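Local structure of MIP07328p (Drosophila melanogaster, 6FKK) at residues H383-V395 with T448-N460. The protein probably acts as a chemorepellent axon guidance cue by binding semaphorin receptors, this chain comprising its extracellular sema domain and plexin repeat (PSI). Numbering follows the deposited sequence.
Sequences HHRLTAIAVHPQV and TPIRELVISTSKN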
ATOM      1  N   HIS A 383     -16.511 -10.948 -11.090  1.00 88.93           N
ATOM      2  CA  HIS A 383     -16.254 -10.075 -12.227  1.00 93.25           C
ATOM      3  C   HIS A 383     -15.496  -8.806 -11.849  1.00 82.69           C
ATOM      4  O   HIS A 383     -15.552  -7.821 -12.595  1.00 88.34           O
ATOM      5  CB  HIS A 383     -17.568  -9.715 -12.923  1.00101.99           C
ATOM      6  CG  HIS A 383     -18.270 -10.889 -13.534  1.00113.73           C
ATOM      7  ND1 HIS A 383     -17.643 -11.765 -14.395  1.00114.94           N
ATOM      8  CD2 HIS A 383     -19.545 -11.328 -13.415  1.00114.15           C
ATOM      9  CE1 HIS A 383     -18.501 -12.694 -14.776  1.00121.41           C
ATOM     10  NE2 HIS A 383     -19.663 -12.452 -14.196  1.00120.83           N
ATOM     11  N   HIS A 384     -14.795  -8.799 -10.718  1.00 64.56           N
ATOM     12  CA  HIS A 384     -13.999  -7.646 -10.329  1.00 58.73           C
ATOM     13  C   HIS A 384     -12.870  -8.099  -9.416  1.00 60.81           C
ATOM     14  O   HIS A 384     -12.954  -9.136  -8.753  1.00 53.80           O
ATOM     15  CB  HIS A 384     -14.851  -6.570  -9.640  1.00 49.90           C
ATOM     16  CG  HIS A 384     -15.537  -7.042  -8.395  1.00 55.88           C
ATOM     17  ND1 HIS A 384     -16.889  -7.302  -8.344  1.00 67.35           N
ATOM     18  CD2 HIS A 384     -15.060  -7.289  -7.153  1.00 62.23           C
ATOM     19  CE1 HIS A 384     -17.215  -7.693  -7.126  1.00 71.21           C
ATOM     20  NE2 HIS A 384     -16.122  -7.695  -6.383  1.00 59.68           N
ATOM     21  N   ARG A 385     -11.805  -7.302  -9.393  1.00 49.97           N
ATOM     22  CA  ARG A 385     -10.646  -7.553  -8.550  1.00 48.36           C
ATOM     23  C   ARG A 385     -10.465  -6.401  -7.571  1.00 45.22           C
ATOM     24  O   ARG A 385     -10.818  -5.256  -7.868  1.00 58.51           O
ATOM     25  CB  ARG A 385      -9.370  -7.717  -9.387  1.00 60.70           C
ATOM     26  CG  ARG A 385      -9.412  -8.844 -10.408  1.00 71.48           C
ATOM     27  CD  ARG A 385      -8.202  -8.787 -11.335  1.00 74.27           C
ATOM     28  NE  ARG A 385      -8.137  -9.930 -12.243  1.00 76.90           N
ATOM     29  CZ  ARG A 385      -7.417 -11.024 -12.016  1.00 95.90           C
ATOM     30  NH1 ARG A 385      -6.697 -11.126 -10.908  1.00103.72           N
ATOM     31  NH2 ARG A 385      -7.414 -12.017 -12.895  1.00 95.59           N
ATOM     32  N   LEU A 386      -9.904  -6.707  -6.404  1.00 48.11           N
ATOM     33  CA  LEU A 386      -9.586  -5.676  -5.428  1.00 37.49           C
ATOM     34  C   LEU A 386      -8.344  -4.906  -5.855  1.00 36.43           C
ATOM     35  O   LEU A 386      -7.411  -5.469  -6.435  1.00 37.53           O
ATOM     36  CB  LEU A 386      -9.368  -6.290  -4.046  1.00 42.11           C
ATOM     37  CG  LEU A 386     -10.551  -7.019  -3.402  1.00 43.63           C
ATOM     38  CD1 LEU A 386     -10.166  -7.526  -2.022  1.00 34.27           C
ATOM     39  CD2 LEU A 386     -11.785  -6.130  -3.321  1.00 46.60           C
ATOM     40  N   THR A 387      -8.336  -3.600  -5.561  1.00 41.36           N
ATOM     41  CA  THR A 387      -7.274  -2.722  -6.055  1.00 37.88           C
ATOM     42  C   THR A 387      -6.691  -1.807  -4.984  1.00 36.50           C
ATOM     43  O   THR A 387      -5.512  -1.443  -5.069  1.00 51.35           O
ATOM     44  CB  THR A 387      -7.789  -1.869  -7.224  1.00 43.08           C
ATOM     45  OG1 THR A 387      -8.922  -1.099  -6.799  1.00 51.21           O
ATOM     46  CG2 THR A 387      -8.186  -2.749  -8.404  1.00 46.88           C
ATOM     47  N   ALA A 388      -7.476  -1.424  -3.978  1.00 34.36           N
ATOM     48  CA  ALA A 388      -7.047  -0.456  -2.976  1.00 41.57           C
ATOM     49  C   ALA A 388      -7.320  -0.996  -1.578  1.00 33.38           C
ATOM     50  O   ALA A 388      -8.050  -1.973  -1.394  1.00 34.54           O
ATOM     51  CB  ALA A 388      -7.745   0.897  -3.172  1.00 66.51           C
ATOM     52  N   ILE A 389      -6.732  -0.335  -0.582  1.00 41.22           N
ATOM     53  CA  ILE A 389      -6.819  -0.784   0.803  1.00 38.85           C
ATOM     54  C   ILE A 389      -6.693   0.430   1.716  1.00 38.79           C
ATOM     55  O   ILE A 389      -5.948   1.369   1.424  1.00 48.83           O
ATOM     56  CB  ILE A 389      -5.735  -1.842   1.106  1.00 41.72           C
ATOM     57  CG1 ILE A 389      -5.852  -2.364   2.541  1.00 48.88           C
ATOM     58  CG2 ILE A 389      -4.351  -1.277   0.838  1.00 60.74           C
ATOM     59  CD1 ILE A 389      -6.901  -3.435   2.713  1.00 38.43           C
ATOM     60  N   ALA A 390      -7.442   0.408   2.815  1.00 40.27           N
ATOM     61  CA  ALA A 390      -7.366   1.430   3.849  1.00 45.75           C
ATOM     62  C   ALA A 390      -7.983   0.854   5.115  1.00 38.33           C
ATOM     63  O   ALA A 390      -8.878   0.008   5.047  1.00 48.06           O
ATOM     64  CB  ALA A 390      -8.080   2.721   3.433  1.00 44.83           C
ATOM     65  N   VAL A 391      -7.494   1.309   6.266  1.00 34.62           N
ATOM     66  CA  VAL A 391      -7.876   0.742   7.556  1.00 34.81           C
ATOM     67  C   VAL A 391      -8.238   1.862   8.521  1.00 37.80           C
ATOM     68  O   VAL A 391      -7.520   2.863   8.621  1.00 55.02           O
ATOM     69  CB  VAL A 391      -6.749  -0.123   8.154  1.00 45.75           C
ATOM     70  CG1 VAL A 391      -7.164  -0.674   9.509  1.00 34.30           C
ATOM     71  CG2 VAL A 391      -6.381  -1.252   7.212  1.00 42.44           C
ATOM     72  N   HIS A 392      -9.359   1.687   9.233  1.00 54.28           N
ATOM     73  CA  HIS A 392      -9.682   2.479  10.414  1.00 53.38           C
ATOM     74  C   HIS A 392      -9.382   1.615  11.631  1.00 58.54           C
ATOM     75  O   HIS A 392     -10.191   0.741  11.979  1.00 61.62           O
ATOM     76  CB  HIS A 392     -11.150   2.917  10.408  1.00 53.00           C
ATOM     77  CG  HIS A 392     -11.526   3.810  11.553  1.00 58.70           C
ATOM     78  ND1 HIS A 392     -12.808   4.283  11.738  1.00 47.56           N
ATOM     79  CD2 HIS A 392     -10.788   4.318  12.571  1.00 54.45           C
ATOM     80  CE1 HIS A 392     -12.844   5.042  12.819  1.00 52.39           C
ATOM     81  NE2 HIS A 392     -11.632   5.079  13.343  1.00 61.54           N
ATOM     82  N   PRO A 393      -8.251   1.804  12.300  1.00 47.58           N
ATOM     83  CA  PRO A 393      -7.822   0.838  13.312  1.00 55.05           C
ATOM     84  C   PRO A 393      -8.475   1.050  14.667  1.00 58.67           C
ATOM     85  O   PRO A 393      -8.770   2.175  15.082  1.00 58.28           O
ATOM     86  CB  PRO A 393      -6.311   1.078  13.398  1.00 56.91           C
ATOM     87  CG  PRO A 393      -6.158   2.519  13.063  1.00 57.70           C
ATOM     88  CD  PRO A 393      -7.227   2.831  12.043  1.00 42.43           C
ATOM     89  N   GLN A 394      -8.703  -0.073  15.350  1.00 58.16           N
ATOM     90  CA  GLN A 394      -9.084  -0.098  16.763  1.00 50.19           C
ATOM     91  C   GLN A 394     -10.374   0.679  17.022  1.00 58.87           C
ATOM     92  O   GLN A 394     -10.442   1.547  17.896  1.00 74.12           O
ATOM     93  CB  GLN A 394      -7.942   0.416  17.641  1.00 62.44           C
ATOM     94  CG  GLN A 394      -6.690  -0.453  17.590  1.00 47.80           C
ATOM     95  CD  GLN A 394      -6.949  -1.884  18.035  1.00 53.32           C
ATOM     96  OE1 GLN A 394      -7.016  -2.174  19.231  1.00 58.80           O
ATOM     97  NE2 GLN A 394      -7.097  -2.787  17.071  1.00 51.56           N
ATOM     98  N   VAL A 395     -11.408   0.355  16.254  1.00 51.41           N
ATOM     99  CA  VAL A 395     -12.739   0.896  16.508  1.00 44.88           C
ATOM    100  C   VAL A 395     -13.346   0.135  17.680  1.00 62.36           C
ATOM    101  O   VAL A 395     -13.464  -1.094  17.641  1.00 77.09           O
ATOM    102  CB  VAL A 395     -13.623   0.796  15.260  1.00 44.33           C
ATOM    103  CG1 VAL A 395     -15.024   1.300  15.562  1.00 46.39           C
ATOM    104  CG2 VAL A 395     -13.005   1.581  14.116  1.00 45.88           C
ATOM    105  N   THR A 448     -15.241   2.930 -13.836  1.00 82.97           N
ATOM    106  CA  THR A 448     -14.001   3.519 -13.351  1.00 73.05           C
ATOM    107  C   THR A 448     -13.404   2.688 -12.215  1.00 59.04           C
ATOM    108  O   THR A 448     -14.127   2.257 -11.310  1.00 64.57           O
ATOM    109  CB  THR A 448     -14.242   4.952 -12.876  1.00 80.76           C
ATOM    110  OG1 THR A 448     -15.377   4.982 -12.003  1.00101.34           O
ATOM    111  CG2 THR A 448     -14.499   5.874 -14.062  1.00 81.52           C
ATOM    112  N   PRO A 449     -12.097   2.443 -12.241  1.00 62.29           N
ATOM    113  CA  PRO A 449     -11.443   1.703 -11.159  1.00 48.72           C
ATOM    114  C   PRO A 449     -10.963   2.620 -10.040  1.00 55.85           C
ATOM    115  O   PRO A 449     -10.756   3.822 -10.219  1.00 77.03           O
ATOM    116  CB  PRO A 449     -10.244   1.039 -11.860  1.00 44.66           C
ATOM    117  CG  PRO A 449     -10.393   1.362 -13.340  1.00 47.79           C
ATOM    118  CD  PRO A 449     -11.206   2.609 -13.396  1.00 58.44           C
ATOM    119  N   ILE A 450     -10.772   2.014  -8.870  1.00 50.43           N
ATOM    120  CA  ILE A 450     -10.367   2.725  -7.662  1.00 52.56           C
ATOM    121  C   ILE A 450      -8.861   2.573  -7.491  1.00 51.18           C
ATOM    122  O   ILE A 450      -8.355   1.453  -7.335  1.00 59.61           O
ATOM    123  CB  ILE A 450     -11.122   2.205  -6.430  1.00 46.23           C
ATOM    124  CG1 ILE A 450     -12.620   2.490  -6.568  1.00 48.20           C
ATOM    125  CG2 ILE A 450     -10.569   2.825  -5.155  1.00 40.25           C
ATOM    126  CD1 ILE A 450     -13.442   2.012  -5.398  1.00 42.22           C
ATOM    127  N   ARG A 451      -8.143   3.696  -7.511  1.00 47.12           N
ATOM    128  CA  ARG A 451      -6.688   3.687  -7.423  1.00 55.14           C
ATOM    129  C   ARG A 451      -6.192   3.718  -5.979  1.00 56.46           C
ATOM    130  O   ARG A 451      -5.288   2.957  -5.616  1.00 54.93           O
ATOM    131  CB  ARG A 451      -6.113   4.872  -8.207  1.00 56.82           C
ATOM    132  CG  ARG A 451      -6.391   4.821  -9.703  1.00 53.10           C
ATOM    133  CD  ARG A 451      -5.571   3.735 -10.381  1.00 64.88           C
ATOM    134  NE  ARG A 451      -5.762   3.726 -11.829  1.00 68.93           N
ATOM    135  CZ  ARG A 451      -6.510   2.841 -12.480  1.00 63.45           C
ATOM    136  NH1 ARG A 451      -7.138   1.884 -11.814  1.00 67.68           N
ATOM    137  NH2 ARG A 451      -6.626   2.908 -13.800  1.00 46.42           N
ATOM    138  N   GLU A 452      -6.764   4.584  -5.145  1.00 53.85           N
ATOM    139  CA  GLU A 452      -6.325   4.730  -3.765  1.00 60.73           C
ATOM    140  C   GLU A 452      -7.523   5.012  -2.869  1.00 52.79           C
ATOM    141  O   GLU A 452      -8.607   5.368  -3.337  1.00 53.68           O
ATOM    142  CB  GLU A 452      -5.286   5.850  -3.620  1.00 75.25           C
ATOM    143  CG  GLU A 452      -3.891   5.484  -4.101  1.00 81.54           C
ATOM    144  CD  GLU A 452      -3.021   6.703  -4.336  1.00 93.99           C
ATOM    145  OE1 GLU A 452      -3.553   7.724  -4.821  1.00 95.99           O
ATOM    146  OE2 GLU A 452      -1.810   6.643  -4.035  1.00 97.76           O
ATOM    147  N   LEU A 453      -7.308   4.848  -1.563  1.00 45.25           N
ATOM    148  CA  LEU A 453      -8.309   5.152  -0.547  1.00 38.99           C
ATOM    149  C   LEU A 453      -7.645   5.920   0.584  1.00 46.69           C
ATOM    150  O   LEU A 453      -6.602   5.498   1.095  1.00 67.28           O
ATOM    151  CB  LEU A 453      -8.964   3.878  -0.002  1.00 45.74           C
ATOM    152  CG  LEU A 453      -9.851   3.077  -0.954  1.00 48.94           C
ATOM    153  CD1 LEU A 453     -10.458   1.880  -0.237  1.00 42.95           C
ATOM    154  CD2 LEU A 453     -10.937   3.961  -1.543  1.00 50.52           C
ATOM    155  N   VAL A 454      -8.247   7.041   0.970  1.00 43.75           N
ATOM    156  CA  VAL A 454      -7.745   7.892   2.041  1.00 53.21           C
ATOM    157  C   VAL A 454      -8.834   8.020   3.094  1.00 56.20           C
ATOM    158  O   VAL A 454     -10.002   8.254   2.760  1.00 51.18           O
ATOM    159  CB  VAL A 454      -7.321   9.277   1.521  1.00 52.86           C
ATOM    160  CG1 VAL A 454      -6.659  10.083   2.630  1.00 52.47           C
ATOM    161  CG2 VAL A 454      -6.392   9.130   0.330  1.00 49.55           C
ATOM    162  N   ILE A 455      -8.452   7.875   4.359  1.00 61.01           N
ATOM    163  CA  ILE A 455      -9.393   7.859   5.470  1.00 59.70           C
ATOM    164  C   ILE A 455      -9.149   9.083   6.340  1.00 53.81           C
ATOM    165  O   ILE A 455      -8.024   9.314   6.800  1.00 62.29           O
ATOM    166  CB  ILE A 455      -9.266   6.570   6.296  1.00 51.16           C
ATOM    167  CG1 ILE A 455      -9.900   5.394   5.550  1.00 40.20           C
ATOM    168  CG2 ILE A 455      -9.894   6.754   7.667  1.00 50.91           C
ATOM    169  CD1 ILE A 455      -9.915   4.111   6.353  1.00 56.46           C
ATOM    170  N   SER A 456     -10.207   9.858   6.570  1.00 58.03           N
ATOM    171  CA  SER A 456     -10.206  10.962   7.528  1.00 72.64           C
ATOM    172  C   SER A 456     -11.223  10.612   8.610  1.00 68.78           C
ATOM    173  O   SER A 456     -12.434  10.742   8.399  1.00 60.80           O
ATOM    174  CB  SER A 456     -10.543  12.287   6.854  1.00 72.02           C
ATOM    175  OG  SER A 456     -10.621  13.330   7.812  1.00 69.95           O
ATOM    176  N   THR A 457     -10.731  10.168   9.767  1.00 67.17           N
ATOM    177  CA  THR A 457     -11.632   9.705  10.817  1.00 62.57           C
ATOM    178  C   THR A 457     -12.370  10.864  11.474  1.00 65.58           C
ATOM    179  O   THR A 457     -13.549  10.737  11.823  1.00 70.19           O
ATOM    180  CB  THR A 457     -10.854   8.909  11.863  1.00 64.48           C
ATOM    181  OG1 THR A 457      -9.717   9.666  12.295  1.00 61.95           O
ATOM    182  CG2 THR A 457     -10.389   7.588  11.280  1.00 57.75           C
ATOM    183  N   SER A 458     -11.693  12.002  11.652  1.00 71.98           N
ATOM    184  CA  SER A 458     -12.313  13.127  12.341  1.00 78.09           C
ATOM    185  C   SER A 458     -13.484  13.697  11.552  1.00 76.43           C
ATOM    186  O   SER A 458     -14.466  14.153  12.148  1.00 78.80           O
ATOM    187  CB  SER A 458     -11.274  14.215  12.609  1.00 76.63           C
ATOM    188  OG  SER A 458     -10.832  14.801  11.398  1.00 96.98           O
ATOM    189  N   LYS A 459     -13.407  13.680  10.223  1.00 70.46           N
ATOM    190  CA  LYS A 459     -14.488  14.167   9.379  1.00 72.31           C
ATOM    191  C   LYS A 459     -15.420  13.057   8.912  1.00 76.28           C
ATOM    192  O   LYS A 459     -16.340  13.329   8.133  1.00 84.51           O
ATOM    193  CB  LYS A 459     -13.919  14.913   8.168  1.00 64.40           C
ATOM    194  CG  LYS A 459     -13.099  16.141   8.535  1.00 73.80           C
ATOM    195  CD  LYS A 459     -12.774  16.984   7.312  1.00 76.65           C
ATOM    196  CE  LYS A 459     -11.930  18.197   7.683  1.00 82.51           C
ATOM    197  NZ  LYS A 459     -12.599  19.075   8.685  1.00 92.22           N
ATOM    198  N   ASN A 460     -15.207  11.824   9.375  1.00 77.44           N
ATOM    199  CA  ASN A 460     -16.029  10.672   9.003  1.00 75.70           C
ATOM    200  C   ASN A 460     -16.151  10.561   7.484  1.00 71.51           C
ATOM    201  O   ASN A 460     -17.244  10.446   6.925  1.00 67.04           O
ATOM    202  CB  ASN A 460     -17.406  10.747   9.667  1.00 57.05           C
ATOM    203  CG  ASN A 460     -18.150   9.425   9.619  1.00 68.64           C
ATOM    204  OD1 ASN A 460     -17.818   8.487  10.344  1.00 76.36           O
ATOM    205  ND2 ASN A 460     -19.169   9.350   8.771  1.00 66.72           N
TER
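H392 lays one face of its imidazole against the methyl of T457, and the side chain can be traced outward. Its CB lies 4.4 Å from I455 CD1. CG stands anti to the backbone N (chi1 -176°), which carries the ring over T457. There CG2 of T457 sits off-centre, 3.6 Å from the ring centroid in a CH-pi contact, nearest H392 CD2 and NE2 (3.5 Å each) and farther from CG and CE1. ND1 hydrogen-bonds NE2 of H476, while V395 CG2 covers the opposite face. With an alanine at H392, the T457 methyl would probably lose its aromatic cover and H476 the hydrogen-bonding mate that ND1 provides.

Toward the N-terminal ends of both segments the contact becomes apolar. I455 CD1 meets A390 CB at 3.7 Å, and the same methyl lies against the V391 carbonyl. A390 CB also touches L453 CB, and A388 CB approaches L453 CG at 3.8 Å and I450 CG2 at 4.0 Å. At the far end T387 OG1 donates a hydrogen bond to I450 O (2.7 Å); the C=O···OG1 angle of 143°, in the carbonyl plane, places it on a lone pair. T387 and A388 both face G409, a classic beta bulge.

Strands 386-395 and 452-456 run nearly parallel (13°) yet edge different four-stranded antiparallel sheets, consistent with innermost strands of adjacent blades in the sema beta-propeller; 18-21 forms the other edge of the latter's sheet. With no backbone-to-backbone hydrogen bond between the segments, alanine methyls packed on leucine and isoleucine, plus one threonine hydroxyl bonded to a main-chain carbonyl, join the blades through side chains.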